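Local coordinates for protein YHDH (Escherichia coli, PDB 1O89) that probably catalyses the NADPH-dependent reduction of acrylyl-CoA to propanoyl-CoA, working as a homodimer of the zinc-containing alcohol dehydrogenase family, at residues L217-F222 with D242-K247; K230-G235 with L249-Y254; M143-A148 with E309-Q314. One frame throughout, in Å; residues are numbered along the deposited sequence.

Contact 1 of 3, residues L217-F222 with D242-K247; sequences LPRDEF and DKVLAK
Arg219, an NADP(+)-binding residue, meets the helix at 242-247 through the carbon part of its side chain: its CG lies 3.8 Å from Val244 CG2. That same methyl also sits beside the guanidinium, at its edge and near its plane. Bends at chi2 and chi3 carry the charged end round to Asp220, where Arg219 NH1 and Asp220 OD1 form a salt bridge of 3.2 Å; this probably restrains the guanidinium on an otherwise exposed surface. Glu221 contributes its backbone carbonyl rather than its carboxylate, with Lys247 CE 3.2 Å from Glu221 O. The Lys247 nitrogen travels on past that oxygen, so the aliphatic chain does the packing here and the ammonium group pairs with Glu229 in a salt bridge beyond it.

Phe222 closes the turn and is buried. Val244 CG2 packs against it, 3.2 Å from Phe222 O and 3.9 Å from Phe222 CB, and Val244 CA adds a C-H...O contact to Phe222 O at 3.5 Å. The ring is approached obliquely by Lys247, whose CG is 3.9 Å from Phe222 CD2, the two side chains crossing at about a right angle. Lys247 reaches it because CG stands anti to the backbone N (chi1 179°) before the chain bends. With an alanine in place of Lys247, Phe222 CD2 would probably lose the methylene packed against it, and Glu229 would be left without its cationic mate.

The contact belongs to the Rossmann-fold cofactor domain. Strand 213-218, outermost in the parallel sheet, runs into a short 3-10 turn that rests on helix 242-250, while Phe222 also touches Val198 of the adjoining strand 195-199 and Val244 reaches Asp238 at the end of strand 233-238.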
loop_
_atom_site.group_PDB
_atom_site.type_symbol
_atom_site.label_atom_id
_atom_site.label_comp_id
_atom_site.label_asym_id
_atom_site.label_seq_id
_atom_site.Cartn_x
_atom_site.Cartn_y
_atom_site.Cartn_z
ATOM N N LEU A 217 -23.942 1.097 5.374
ATOM C CA LEU A 217 -24.085 -0.274 4.908
ATOM C C LEU A 217 -23.853 -1.277 6.051
ATOM O O LEU A 217 -23.076 -1.002 6.963
ATOM C CB LEU A 217 -23.074 -0.517 3.781
ATOM C CG LEU A 217 -23.057 0.547 2.676
ATOM C CD1 LEU A 217 -22.035 0.213 1.617
ATOM C CD2 LEU A 217 -24.440 0.699 2.059
ATOM N N PRO A 218 -24.516 -2.435 6.010
ATOM C CA PRO A 218 -24.230 -3.509 6.974
ATOM C C PRO A 218 -22.899 -4.230 6.704
ATOM O O PRO A 218 -22.484 -4.359 5.549
ATOM C CB PRO A 218 -25.421 -4.470 6.806
ATOM C CG PRO A 218 -25.957 -4.213 5.437
ATOM C CD PRO A 218 -25.594 -2.802 5.074
ATOM N N ARG A 219 -22.245 -4.692 7.771
ATOM C CA ARG A 219 -20.973 -5.410 7.653
ATOM C C ARG A 219 -21.134 -6.760 6.953
ATOM O O ARG A 219 -20.157 -7.295 6.421
ATOM C CB ARG A 219 -20.339 -5.627 9.036
ATOM C CG ARG A 219 -18.834 -6.006 9.013
ATOM C CD ARG A 219 -18.460 -7.150 9.972
ATOM N NE ARG A 219 -18.403 -8.463 9.313
ATOM C CZ ARG A 219 -19.310 -9.451 9.426
ATOM N NH1 ARG A 219 -20.407 -9.325 10.171
ATOM N NH2 ARG A 219 -19.115 -10.591 8.770
ATOM N N ASP A 220 -22.359 -7.294 6.963
ATOM C CA ASP A 220 -22.672 -8.590 6.352
ATOM C C ASP A 220 -22.476 -8.610 4.834
ATOM O O ASP A 220 -22.215 -9.672 4.263
ATOM C CB ASP A 220 -24.114 -9.010 6.691
ATOM C CG ASP A 220 -24.302 -9.306 8.170
ATOM O OD1 ASP A 220 -23.294 -9.286 8.910
ATOM O OD2 ASP A 220 -25.413 -9.562 8.693
ATOM N N GLU A 221 -22.600 -7.444 4.194
ATOM C CA GLU A 221 -22.409 -7.310 2.746
ATOM C C GLU A 221 -20.929 -7.270 2.366
ATOM O O GLU A 221 -20.590 -7.367 1.189
ATOM C CB GLU A 221 -23.082 -6.034 2.223
ATOM C CG GLU A 221 -24.602 -6.072 2.164
ATOM C CD GLU A 221 -25.223 -4.711 1.868
ATOM O OE1 GLU A 221 -24.465 -3.756 1.575
ATOM O OE2 GLU A 221 -26.470 -4.596 1.929
ATOM N N PHE A 222 -20.061 -7.112 3.359
ATOM C CA PHE A 222 -18.620 -7.043 3.145
ATOM C C PHE A 222 -17.945 -8.337 3.588
ATOM O O PHE A 222 -17.144 -8.349 4.521
ATOM C CB PHE A 222 -18.046 -5.833 3.892
ATOM C CG PHE A 222 -18.449 -4.520 3.292
ATOM C CD1 PHE A 222 -19.687 -3.972 3.571
ATOM C CD2 PHE A 222 -17.599 -3.853 2.427
ATOM C CE1 PHE A 222 -20.072 -2.771 3.007
ATOM C CE2 PHE A 222 -17.967 -2.644 1.862
ATOM C CZ PHE A 222 -19.207 -2.103 2.149
ATOM N N ASP A 242 -9.292 -8.672 7.675
ATOM C CA ASP A 242 -9.925 -9.946 7.322
ATOM C C ASP A 242 -10.666 -9.815 5.984
ATOM O O ASP A 242 -10.139 -9.200 5.063
ATOM C CB ASP A 242 -10.833 -10.406 8.472
ATOM C CG ASP A 242 -11.141 -11.891 8.423
ATOM O OD1 ASP A 242 -10.195 -12.706 8.465
ATOM O OD2 ASP A 242 -12.304 -12.332 8.349
ATOM N N LYS A 243 -11.881 -10.362 5.891
ATOM C CA LYS A 243 -12.658 -10.378 4.658
ATOM C C LYS A 243 -13.230 -9.003 4.294
ATOM O O LYS A 243 -13.403 -8.712 3.117
ATOM C CB LYS A 243 -13.796 -11.409 4.754
ATOM C CG LYS A 243 -13.336 -12.856 4.602
ATOM C CD LYS A 243 -14.315 -13.859 5.228
ATOM C CE LYS A 243 -13.948 -15.317 4.894
ATOM N NZ LYS A 243 -12.656 -15.456 4.123
ATOM N N VAL A 244 -13.537 -8.171 5.287
ATOM C CA VAL A 244 -14.070 -6.829 5.015
ATOM C C VAL A 244 -13.051 -5.983 4.273
ATOM O O VAL A 244 -13.400 -5.253 3.352
ATOM C CB VAL A 244 -14.484 -6.083 6.304
ATOM C CG1 VAL A 244 -14.709 -4.570 6.028
ATOM C CG2 VAL A 244 -15.720 -6.705 6.903
ATOM N N LEU A 245 -11.796 -6.088 4.692
ATOM C CA LEU A 245 -10.698 -5.391 4.046
ATOM C C LEU A 245 -10.501 -5.937 2.628
ATOM O O LEU A 245 -10.262 -5.178 1.703
ATOM C CB LEU A 245 -9.407 -5.543 4.860
ATOM C CG LEU A 245 -8.110 -4.957 4.254
ATOM C CD1 LEU A 245 -8.263 -3.471 3.877
ATOM C CD2 LEU A 245 -6.934 -5.124 5.210
ATOM N N ALA A 246 -10.588 -7.253 2.475
ATOM C CA ALA A 246 -10.441 -7.888 1.158
ATOM C C ALA A 246 -11.510 -7.376 0.180
ATOM O O ALA A 246 -11.204 -7.040 -0.956
ATOM C CB ALA A 246 -10.498 -9.435 1.276
ATOM N N LYS A 247 -12.753 -7.278 0.638
ATOM C CA LYS A 247 -13.847 -6.798 -0.207
ATOM C C LYS A 247 -13.600 -5.353 -0.653
ATOM O O LYS A 247 -13.718 -5.037 -1.834
ATOM C CB LYS A 247 -15.173 -6.909 0.546
ATOM C CG LYS A 247 -16.403 -6.411 -0.226
ATOM C CD LYS A 247 -16.951 -7.454 -1.155
ATOM C CE LYS A 247 -18.464 -7.385 -1.238
ATOM N NZ LYS A 247 -18.939 -8.096 -2.417
#

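Contact 2 of 3, residues K230-G235 with L249-Y254; sequences KQVWAG and LAQMNY
Trp233 and Met252 pair as a parallel beta bridge, with Gln251 O taking two backbone donors, Val232 N at 2.9 Å and Trp233 N at 3.2 Å, while Asn253 N returns a bond of 2.8 Å to Trp233 O. The indole bonds to the residue before the bridge: Trp233 NE1 donates to Gln251 OE1 over 2.8 Å, arriving 48° out of the amide's carbonyl plane rather than on a lone pair; the two side chains run side by side, ring and amide planes 73° apart. Val232 CG2 covers one face of the indole, over its centre. Met252 SD comes to the edge of the five-membered ring, a Met-aromatic contact, and the chain, bent at chi2 and chi3, folds CE back to 3.7 Å from Gly235 CA. Gln231 OE1 accepts a bond from Tyr254 N at 2.9 Å.

The start of strand 233-238 here meets the chain leaving helix 242-250, within the beta-alpha-beta crossover that leads on to strand 256-260. Trp233 lies against Glu170 and Val172 of strand 170-173, Met252 reaches Val258 of strand 256-260, and Tyr254 OH bonds to Asp287 of the second subunit.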
loop_
_atom_site.group_PDB
_atom_site.type_symbol
_atom_site.label_atom_id
_atom_site.label_comp_id
_atom_site.label_asym_id
_atom_site.label_seq_id
_atom_site.Cartn_x
_atom_site.Cartn_y
_atom_site.Cartn_z
ATOM N N LYS A 230 -16.948 -4.256 -8.973
ATOM C CA LYS A 230 -17.220 -2.919 -9.507
ATOM C C LYS A 230 -16.503 -1.856 -8.671
ATOM O O LYS A 230 -16.497 -1.923 -7.431
ATOM C CB LYS A 230 -18.723 -2.629 -9.537
ATOM C CG LYS A 230 -19.068 -1.305 -10.207
ATOM C CD LYS A 230 -20.528 -0.913 -10.047
ATOM C CE LYS A 230 -20.838 0.297 -10.924
ATOM N NZ LYS A 230 -22.201 0.839 -10.684
ATOM N N GLN A 231 -15.900 -0.889 -9.360
ATOM C CA GLN A 231 -15.172 0.208 -8.722
ATOM C C GLN A 231 -16.144 1.219 -8.104
ATOM O O GLN A 231 -16.865 1.895 -8.830
ATOM C CB GLN A 231 -14.303 0.942 -9.752
ATOM C CG GLN A 231 -13.021 0.233 -10.154
ATOM C CD GLN A 231 -12.405 0.835 -11.405
ATOM O OE1 GLN A 231 -11.626 1.782 -11.326
ATOM N NE2 GLN A 231 -12.770 0.298 -12.563
ATOM N N VAL A 232 -16.157 1.317 -6.773
ATOM C CA VAL A 232 -17.032 2.275 -6.081
ATOM C C VAL A 232 -16.322 3.253 -5.124
ATOM O O VAL A 232 -16.830 4.348 -4.914
ATOM C CB VAL A 232 -18.221 1.561 -5.343
ATOM C CG1 VAL A 232 -19.250 1.039 -6.341
ATOM C CG2 VAL A 232 -17.745 0.424 -4.458
ATOM N N TRP A 233 -15.164 2.901 -4.560
ATOM C CA TRP A 233 -14.516 3.783 -3.558
ATOM C C TRP A 233 -13.271 4.517 -4.059
ATOM O O TRP A 233 -12.378 3.909 -4.650
ATOM C CB TRP A 233 -14.130 3.025 -2.279
ATOM C CG TRP A 233 -15.118 2.045 -1.795
ATOM C CD1 TRP A 233 -14.919 0.713 -1.609
ATOM C CD2 TRP A 233 -16.463 2.310 -1.417
ATOM N NE1 TRP A 233 -16.071 0.119 -1.163
ATOM C CE2 TRP A 233 -17.036 1.081 -1.019
ATOM C CE3 TRP A 233 -17.255 3.464 -1.378
ATOM C CZ2 TRP A 233 -18.360 0.972 -0.598
ATOM C CZ3 TRP A 233 -18.574 3.355 -0.955
ATOM C CH2 TRP A 233 -19.112 2.117 -0.576
ATOM N N ALA A 234 -13.205 5.823 -3.784
ATOM C CA ALA A 234 -12.002 6.618 -4.065
ATOM C C ALA A 234 -10.936 6.343 -3.019
ATOM O O ALA A 234 -9.729 6.332 -3.315
ATOM C CB ALA A 234 -12.339 8.093 -4.083
ATOM N N GLY A 235 -11.394 6.155 -1.788
ATOM C CA GLY A 235 -10.534 5.839 -0.672
ATOM C C GLY A 235 -11.274 5.058 0.400
ATOM O O GLY A 235 -12.506 4.919 0.356
ATOM N N LEU A 249 -10.877 -3.666 -0.927
ATOM C CA LEU A 249 -9.776 -3.587 -1.881
ATOM C C LEU A 249 -10.218 -3.911 -3.304
ATOM O O LEU A 249 -9.808 -3.249 -4.239
ATOM C CB LEU A 249 -8.637 -4.525 -1.475
ATOM C CG LEU A 249 -7.719 -4.021 -0.363
ATOM C CD1 LEU A 249 -6.934 -5.186 0.211
ATOM C CD2 LEU A 249 -6.787 -2.911 -0.864
ATOM N N ALA A 250 -11.052 -4.937 -3.456
ATOM C CA ALA A 250 -11.578 -5.317 -4.759
ATOM C C ALA A 250 -12.577 -4.287 -5.308
ATOM O O ALA A 250 -12.871 -4.284 -6.504
ATOM C CB ALA A 250 -12.218 -6.675 -4.679
ATOM N N GLN A 251 -13.072 -3.408 -4.434
ATOM C CA GLN A 251 -13.999 -2.329 -4.806
ATOM C C GLN A 251 -13.321 -0.966 -5.008
ATOM O O GLN A 251 -13.986 -0.000 -5.344
ATOM C CB GLN A 251 -15.087 -2.165 -3.734
ATOM C CG GLN A 251 -16.085 -3.294 -3.662
ATOM C CD GLN A 251 -17.089 -3.120 -2.530
ATOM O OE1 GLN A 251 -16.773 -2.562 -1.465
ATOM N NE2 GLN A 251 -18.283 -3.615 -2.743
ATOM N N MET A 252 -12.010 -0.881 -4.791
ATOM C CA MET A 252 -11.290 0.391 -4.930
ATOM C C MET A 252 -11.221 0.867 -6.393
ATOM O O MET A 252 -10.921 0.093 -7.300
ATOM C CB MET A 252 -9.875 0.263 -4.382
ATOM C CG MET A 252 -9.782 -0.028 -2.887
ATOM S SD MET A 252 -10.732 1.118 -1.810
ATOM C CE MET A 252 -10.068 2.674 -2.445
ATOM N N ASN A 253 -11.535 2.145 -6.601
ATOM C CA ASN A 253 -11.278 2.843 -7.857
ATOM C C ASN A 253 -9.827 2.702 -8.246
ATOM O O ASN A 253 -8.973 2.545 -7.378
ATOM C CB ASN A 253 -11.539 4.343 -7.713
ATOM C CG ASN A 253 -13.018 4.690 -7.651
ATOM O OD1 ASN A 253 -13.893 3.825 -7.828
ATOM N ND2 ASN A 253 -13.304 5.966 -7.416
ATOM N N TYR A 254 -9.559 2.800 -9.544
ATOM C CA TYR A 254 -8.200 2.913 -10.048
ATOM C C TYR A 254 -7.458 4.059 -9.353
ATOM O O TYR A 254 -7.911 5.204 -9.377
ATOM C CB TYR A 254 -8.216 3.159 -11.564
ATOM C CG TYR A 254 -6.867 2.980 -12.192
ATOM C CD1 TYR A 254 -5.901 3.979 -12.104
ATOM C CD2 TYR A 254 -6.538 1.799 -12.853
ATOM C CE1 TYR A 254 -4.644 3.813 -12.673
ATOM C CE2 TYR A 254 -5.292 1.622 -13.418
ATOM C CZ TYR A 254 -4.349 2.635 -13.327
ATOM O OH TYR A 254 -3.109 2.469 -13.883
#

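Contact 3 of 3, residues M143-A148 with E309-Q314; sequences MIIGTA and ESFYTQ
Ile144 and Ile145 press against Phe311 and Tyr312 where two chain passages between the domains lie together, an arrangement of the medium-chain dehydrogenase fold: the long helix 139-161 leads out of the catalytic domain toward the Rossmann domain, and the short, weakly bonded helix 309-312 lies on the way back. The contact is mostly apolar, and no hydrogen bond crosses it.

Ile145 shows how it works. Its CB stands back from the partner, 4.8 Å from Phe311 CE2. One bond further out, CG1 closes to 4.2 Å from the same Phe311 CE2, coming at the edge of the ring and near its plane. The next bond runs on (chi2 164°) and takes CD1 past the phenylalanine to the tyrosine, where it meets Tyr312 CE1 at 4.1 Å and lies equally near the hydroxyl oxygen, on an oblique approach to the ring. The CG1-CD1 arm thus spans the two: CG1 on Phe311, CD1 on Tyr312. Trp300 and Leu303 of helix 293-306 pack on the same isoleucine, and Phe311 touches Thr183 of helix 179-190, so Phe311 also packs on the cofactor domain. Tyr312 also takes a cation-pi contact from Lys141.

Just past Ile145 the helix is kinked, Thr147 N and Ala148 N lacking bonds to the preceding turn; Gly146 has a positive phi of 73°, which favours glycine. Ile144, one residue before Ile145, uses both of its branches: CG2 approaches Phe311 CE2 obliquely at 4.3 Å, and the longer arm ends with Ile144 CD1 4.0 Å from the backbone oxygen Tyr312 O.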
loop_
_atom_site.group_PDB
_atom_site.type_symbol
_atom_site.label_atom_id
_atom_site.label_comp_id
_atom_site.label_asym_id
_atom_site.label_seq_id
_atom_site.Cartn_x
_atom_site.Cartn_y
_atom_site.Cartn_z
ATOM N N MET A 143 -7.476 13.184 25.907
ATOM C CA MET A 143 -7.846 11.808 26.206
ATOM C C MET A 143 -9.172 11.414 25.588
ATOM O O MET A 143 -9.383 10.242 25.338
ATOM C CB MET A 143 -7.858 11.575 27.713
ATOM C CG MET A 143 -6.483 11.743 28.323
ATOM S SD MET A 143 -5.351 10.515 27.664
ATOM C CE MET A 143 -4.473 11.398 26.450
ATOM N N ILE A 144 -10.066 12.379 25.368
ATOM C CA ILE A 144 -11.279 12.134 24.603
ATOM C C ILE A 144 -10.902 11.685 23.185
ATOM O O ILE A 144 -11.434 10.690 22.695
ATOM C CB ILE A 144 -12.173 13.389 24.555
ATOM C CG1 ILE A 144 -12.839 13.620 25.914
ATOM C CG2 ILE A 144 -13.259 13.264 23.439
ATOM C CD1 ILE A 144 -13.444 14.987 26.062
ATOM N N ILE A 145 -9.971 12.403 22.553
ATOM C CA ILE A 145 -9.491 12.062 21.208
ATOM C C ILE A 145 -8.870 10.672 21.272
ATOM O O ILE A 145 -9.336 9.738 20.614
ATOM C CB ILE A 145 -8.436 13.096 20.686
ATOM C CG1 ILE A 145 -9.054 14.481 20.489
ATOM C CG2 ILE A 145 -7.832 12.646 19.368
ATOM C CD1 ILE A 145 -7.991 15.589 20.351
ATOM N N GLY A 146 -7.810 10.570 22.059
ATOM C CA GLY A 146 -7.168 9.304 22.355
ATOM C C GLY A 146 -6.348 8.709 21.213
ATOM O O GLY A 146 -6.156 9.334 20.167
ATOM N N THR A 147 -5.868 7.493 21.452
ATOM C CA THR A 147 -5.277 6.648 20.437
ATOM C C THR A 147 -6.199 6.536 19.237
ATOM O O THR A 147 -5.758 6.612 18.092
ATOM C CB THR A 147 -5.022 5.241 21.040
ATOM O OG1 THR A 147 -3.799 5.252 21.786
ATOM C CG2 THR A 147 -4.816 4.186 19.971
ATOM N N ALA A 148 -7.475 6.304 19.509
ATOM C CA ALA A 148 -8.493 6.168 18.465
ATOM C C ALA A 148 -8.511 7.360 17.517
ATOM O O ALA A 148 -8.474 7.185 16.306
ATOM C CB ALA A 148 -9.895 5.963 19.106
ATOM N N GLU A 309 -16.183 21.097 16.826
ATOM C CA GLU A 309 -16.436 21.351 18.253
ATOM C C GLU A 309 -17.429 20.355 18.855
ATOM O O GLU A 309 -17.269 19.937 20.009
ATOM C CB GLU A 309 -16.914 22.791 18.491
ATOM C CG GLU A 309 -15.830 23.857 18.310
ATOM C CD GLU A 309 -14.513 23.515 19.003
ATOM O OE1 GLU A 309 -14.363 23.846 20.203
ATOM O OE2 GLU A 309 -13.625 22.916 18.348
ATOM N N SER A 310 -18.426 19.957 18.067
ATOM C CA SER A 310 -19.431 18.980 18.503
ATOM C C SER A 310 -18.833 17.622 18.884
ATOM O O SER A 310 -19.461 16.836 19.599
ATOM C CB SER A 310 -20.491 18.783 17.411
ATOM O OG SER A 310 -19.898 18.376 16.185
ATOM N N PHE A 311 -17.624 17.350 18.401
ATOM C CA PHE A 311 -16.922 16.131 18.748
ATOM C C PHE A 311 -16.467 16.106 20.225
ATOM O O PHE A 311 -16.484 15.043 20.859
ATOM C CB PHE A 311 -15.720 15.956 17.819
ATOM C CG PHE A 311 -14.907 14.743 18.120
ATOM C CD1 PHE A 311 -15.288 13.498 17.636
ATOM C CD2 PHE A 311 -13.768 14.840 18.903
ATOM C CE1 PHE A 311 -14.533 12.366 17.922
ATOM C CE2 PHE A 311 -13.011 13.720 19.191
ATOM C CZ PHE A 311 -13.391 12.483 18.698
ATOM N N TYR A 312 -16.050 17.263 20.755
ATOM C CA TYR A 312 -15.534 17.367 22.130
ATOM C C TYR A 312 -16.631 17.392 23.187
ATOM O O TYR A 312 -16.414 16.921 24.309
ATOM C CB TYR A 312 -14.672 18.631 22.313
ATOM C CG TYR A 312 -13.424 18.696 21.460
ATOM C CD1 TYR A 312 -12.242 18.077 21.863
ATOM C CD2 TYR A 312 -13.421 19.394 20.259
ATOM C CE1 TYR A 312 -11.089 18.139 21.076
ATOM C CE2 TYR A 312 -12.287 19.466 19.470
ATOM C CZ TYR A 312 -11.119 18.836 19.881
ATOM O OH TYR A 312 -9.985 18.893 19.101
ATOM N N THR A 313 -17.795 17.958 22.848
ATOM C CA THR A 313 -18.900 18.077 23.809
ATOM C C THR A 313 -19.633 16.755 24.045
ATOM O O THR A 313 -20.530 16.704 24.885
ATOM C CB THR A 313 -19.957 19.197 23.399
ATOM O OG1 THR A 313 -20.702 18.834 22.162
ATOM C CG2 THR A 313 -19.248 20.512 23.067
ATOM N N GLN A 314 -19.272 15.696 23.317
ATOM C CA GLN A 314 -19.899 14.385 23.517
ATOM C C GLN A 314 -19.767 13.958 24.981
ATOM O O GLN A 314 -18.747 14.208 25.619
ATOM C CB GLN A 314 -19.286 13.316 22.595
ATOM C CG GLN A 314 -19.479 13.597 21.090
ATOM C CD GLN A 314 -19.598 12.339 20.231
ATOM O OE1 GLN A 314 -18.604 11.638 19.991
ATOM N NE2 GLN A 314 -20.813 12.066 19.742
#

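Contacts 1 and 2 are neighbours in the Rossmann domain, with centres 13 Å apart; both reach its parallel sheet and share helix 242-250, and both are partly buried and far from the centre of the chain. They touch directly, Phe222 CE2 lying 3.5 Å from Gln251 OE1. Contact 1 has no hydrogen bond across it and relies on methylenes and a methyl set against a ring and backbone carbonyls, whereas contact 2 is tied by backbone and side-chain hydrogen bonds around a single parallel bridge. Contact 3, buried and largely apolar at the domain junction, lies about 27 Å from contact 1 and 30 Å from contact 2, centre to centre; the loop it closes contains both.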